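Local structure of glycoside hydrolase YxiA (Bacillus licheniformis, 3LV4) at residues E343-V348 and V412-Q416. The protein is a family 43 glycoside hydrolase that probably cleaves the alpha-1,5-linked arabinose backbone of arabinan and carries bound calcium. Sequence-based numbering, arbitrary orientation.
Sequences EKLEKV and VFLRQ
Glu-346 and Arg-415 form the salt bridge of this contact, NH1 standing 2.8 Å from OE1. The two side chains cross at about a right angle, and NH1 meets OE1 from above the carboxylate plane, 57° out of it. Arg-415 is extended from CG to NE, which carries its guanidinium out to the Glu-346 carboxylate, and its NH2 pairs with Asp-352, so the group serves two acids. Gln-416 NE2 gives Glu-343 OE2 a weak bond of 3.3 Å; the other oxygens are held more firmly, Gln-416 OE1 by His-338 N and Glu-343 OE1 by Ala-341 N.

Among the apolar groups, Leu-345 CD2 rests 3.6 Å from Val-412 CG1 and also meets Leu-414 CD1; all three residues pack on Leu-326. Val-348 sets CG2 obliquely against the Phe-413 ring, while its CG1 touches Arg-415 NH1.

No direct backbone hydrogen bond joins the segments; waters intervene. One accepts from Arg-415 N (2.9 Å) and lies 2.6 Å from Glu-346 OE1, another links Lys-344 O with Arg-415 O, and a third joins Glu-346 N to Phe-413 O. Within the C-terminal lipocalin-like domain, loop 343-348 thus slants across strand 407-418, joined through side chains and water.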
ATOM      1  N   GLU A 343     -13.614  -9.960 -11.502  1.00 14.80           N
ATOM      2  CA  GLU A 343     -13.722  -9.349 -12.826  1.00 15.26           C
ATOM      3  C   GLU A 343     -12.380  -9.350 -13.548  1.00 15.36           C
ATOM      4  O   GLU A 343     -11.321  -9.408 -12.924  1.00 16.32           O
ATOM      5  CB  GLU A 343     -14.260  -7.912 -12.723  1.00 15.73           C
ATOM      6  CG  GLU A 343     -13.226  -6.866 -12.289  1.00 14.18           C
ATOM      7  CD  GLU A 343     -12.956  -6.855 -10.794  1.00 13.73           C
ATOM      8  OE1 GLU A 343     -13.681  -7.538 -10.037  1.00 14.03           O
ATOM      9  OE2 GLU A 343     -12.007  -6.155 -10.375  1.00 13.44           O
ATOM     10  N   LYS A 344     -12.424  -9.289 -14.871  1.00 16.47           N
ATOM     11  CA  LYS A 344     -11.195  -9.216 -15.645  1.00 20.58           C
ATOM     12  C   LYS A 344     -11.330  -8.190 -16.755  1.00 20.01           C
ATOM     13  O   LYS A 344     -12.441  -7.817 -17.134  1.00 19.58           O
ATOM     14  CB  LYS A 344     -10.835 -10.582 -16.230  1.00 26.25           C
ATOM     15  CG  LYS A 344     -11.828 -11.102 -17.239  1.00 32.00           C
ATOM     16  CD  LYS A 344     -11.438 -12.501 -17.686  1.00 38.82           C
ATOM     17  CE  LYS A 344     -12.385 -13.027 -18.749  1.00 44.42           C
ATOM     18  NZ  LYS A 344     -11.997 -14.394 -19.217  1.00 47.41           N
ATOM     19  N   LEU A 345     -10.189  -7.729 -17.256  1.00 19.36           N
ATOM     20  CA  LEU A 345     -10.163  -6.780 -18.358  1.00 18.04           C
ATOM     21  C   LEU A 345     -10.789  -7.400 -19.593  1.00 19.38           C
ATOM     22  O   LEU A 345     -10.614  -8.590 -19.858  1.00 19.82           O
ATOM     23  CB  LEU A 345      -8.732  -6.335 -18.654  1.00 18.90           C
ATOM     24  CG  LEU A 345      -8.168  -5.310 -17.669  1.00 19.77           C
ATOM     25  CD1 LEU A 345      -6.673  -5.150 -17.861  1.00 22.69           C
ATOM     26  CD2 LEU A 345      -8.885  -3.979 -17.838  1.00 18.70           C
ATOM     27  N   GLU A 346     -11.520  -6.578 -20.336  1.00 20.78           N
ATOM     28  CA  GLU A 346     -12.208  -6.998 -21.547  1.00 21.36           C
ATOM     29  C   GLU A 346     -12.098  -5.913 -22.606  1.00 19.45           C
ATOM     30  O   GLU A 346     -11.724  -4.774 -22.316  1.00 19.10           O
ATOM     31  CB  GLU A 346     -13.691  -7.207 -21.258  1.00 25.90           C
ATOM     32  CG  GLU A 346     -14.018  -8.135 -20.110  1.00 30.26           C
ATOM     33  CD  GLU A 346     -15.477  -8.016 -19.702  1.00 35.52           C
ATOM     34  OE1 GLU A 346     -15.903  -6.903 -19.320  1.00 35.43           O
ATOM     35  OE2 GLU A 346     -16.201  -9.027 -19.775  1.00 38.42           O
ATOM     36  N   LYS A 347     -12.455  -6.260 -23.836  1.00 19.32           N
ATOM     37  CA  LYS A 347     -12.544  -5.264 -24.892  1.00 21.18           C
ATOM     38  C   LYS A 347     -13.832  -4.477 -24.687  1.00 21.89           C
ATOM     39  O   LYS A 347     -14.904  -5.057 -24.572  1.00 24.49           O
ATOM     40  CB  LYS A 347     -12.540  -5.930 -26.274  1.00 24.48           C
ATOM     41  CG  LYS A 347     -12.552  -4.940 -27.444  1.00 29.88           C
ATOM     42  CD  LYS A 347     -12.196  -5.615 -28.780  1.00 35.63           C
ATOM     43  CE  LYS A 347     -13.221  -6.668 -29.169  1.00 39.17           C
ATOM     44  NZ  LYS A 347     -13.005  -7.209 -30.549  1.00 41.97           N
ATOM     45  N   VAL A 348     -13.729  -3.156 -24.628  1.00 21.90           N
ATOM     46  CA  VAL A 348     -14.920  -2.322 -24.574  1.00 21.80           C
ATOM     47  C   VAL A 348     -15.053  -1.520 -25.858  1.00 25.47           C
ATOM     48  O   VAL A 348     -14.064  -1.175 -26.497  1.00 24.87           O
ATOM     49  CB  VAL A 348     -14.901  -1.368 -23.365  1.00 23.98           C
ATOM     50  CG1 VAL A 348     -14.692  -2.145 -22.090  1.00 24.35           C
ATOM     51  CG2 VAL A 348     -13.824  -0.310 -23.540  1.00 24.61           C
ATOM     52  N   VAL A 412      -7.766   3.265 -17.576  1.00  8.87           N
ATOM     53  CA  VAL A 412      -8.281   1.998 -18.068  1.00 11.35           C
ATOM     54  C   VAL A 412      -9.752   1.843 -17.683  1.00 10.67           C
ATOM     55  O   VAL A 412     -10.144   2.217 -16.568  1.00  9.57           O
ATOM     56  CB  VAL A 412      -7.458   0.813 -17.489  1.00 10.47           C
ATOM     57  CG1 VAL A 412      -7.923  -0.503 -18.096  1.00 13.78           C
ATOM     58  CG2 VAL A 412      -5.965   1.008 -17.770  1.00 10.69           C
ATOM     59  N   PHE A 413     -10.560   1.326 -18.615  1.00 10.84           N
ATOM     60  CA  PHE A 413     -11.964   0.967 -18.366  1.00 10.87           C
ATOM     61  C   PHE A 413     -12.062  -0.470 -17.845  1.00 10.22           C
ATOM     62  O   PHE A 413     -11.333  -1.357 -18.302  1.00 12.62           O
ATOM     63  CB  PHE A 413     -12.783   1.016 -19.668  1.00 10.95           C
ATOM     64  CG  PHE A 413     -13.135   2.403 -20.162  1.00 12.55           C
ATOM     65  CD1 PHE A 413     -14.092   3.170 -19.515  1.00 12.42           C
ATOM     66  CD2 PHE A 413     -12.562   2.901 -21.329  1.00 13.42           C
ATOM     67  CE1 PHE A 413     -14.443   4.432 -19.996  1.00 12.10           C
ATOM     68  CE2 PHE A 413     -12.906   4.159 -21.820  1.00 13.53           C
ATOM     69  CZ  PHE A 413     -13.848   4.925 -21.156  1.00 10.63           C
ATOM     70  N   LEU A 414     -12.990  -0.717 -16.926  1.00  9.45           N
ATOM     71  CA  LEU A 414     -13.174  -2.055 -16.373  1.00 10.22           C
ATOM     72  C   LEU A 414     -14.605  -2.237 -15.892  1.00 11.00           C
ATOM     73  O   LEU A 414     -15.108  -1.421 -15.117  1.00 10.82           O
ATOM     74  CB  LEU A 414     -12.221  -2.268 -15.195  1.00 11.31           C
ATOM     75  CG  LEU A 414     -12.275  -3.644 -14.524  1.00 11.50           C
ATOM     76  CD1 LEU A 414     -11.828  -4.753 -15.514  1.00 12.23           C
ATOM     77  CD2 LEU A 414     -11.443  -3.668 -13.237  1.00 12.29           C
ATOM     78  N   ARG A 415     -15.270  -3.300 -16.342  1.00 11.41           N
ATOM     79  CA  ARG A 415     -16.580  -3.631 -15.788  1.00 12.28           C
ATOM     80  C   ARG A 415     -16.404  -4.256 -14.411  1.00 12.07           C
ATOM     81  O   ARG A 415     -15.601  -5.168 -14.232  1.00 12.87           O
ATOM     82  CB  ARG A 415     -17.337  -4.603 -16.693  1.00 17.14           C
ATOM     83  CG  ARG A 415     -17.728  -4.039 -18.033  1.00 22.64           C
ATOM     84  CD  ARG A 415     -18.594  -5.046 -18.794  1.00 29.76           C
ATOM     85  NE  ARG A 415     -18.989  -4.564 -20.115  1.00 36.00           N
ATOM     86  CZ  ARG A 415     -18.195  -4.567 -21.183  1.00 40.61           C
ATOM     87  NH1 ARG A 415     -16.946  -5.010 -21.083  1.00 41.29           N
ATOM     88  NH2 ARG A 415     -18.640  -4.113 -22.349  1.00 41.48           N
ATOM     89  N   GLN A 416     -17.176  -3.773 -13.444  1.00 11.52           N
ATOM     90  CA  GLN A 416     -17.026  -4.194 -12.065  1.00 11.84           C
ATOM     91  C   GLN A 416     -18.363  -4.433 -11.398  1.00 13.93           C
ATOM     92  O   GLN A 416     -19.401  -3.995 -11.890  1.00 15.24           O
ATOM     93  CB  GLN A 416     -16.298  -3.117 -11.271  1.00 11.82           C
ATOM     94  CG  GLN A 416     -14.863  -2.917 -11.665  1.00 10.86           C
ATOM     95  CD  GLN A 416     -14.066  -2.357 -10.512  1.00 11.51           C
ATOM     96  OE1 GLN A 416     -14.098  -1.159 -10.242  1.00 11.61           O
ATOM     97  NE2 GLN A 416     -13.366  -3.230  -9.806  1.00 11.49           N
TER
HETATM   98  O   HOH W   1     -14.244  -5.144 -18.265  1.00 21.02           O
HETATM   99  O   HOH W   2     -14.838  -7.005 -16.407  1.00 39.41           O
HETATM  100  O   HOH W   3     -12.155  -3.819 -19.503  1.00 17.23           O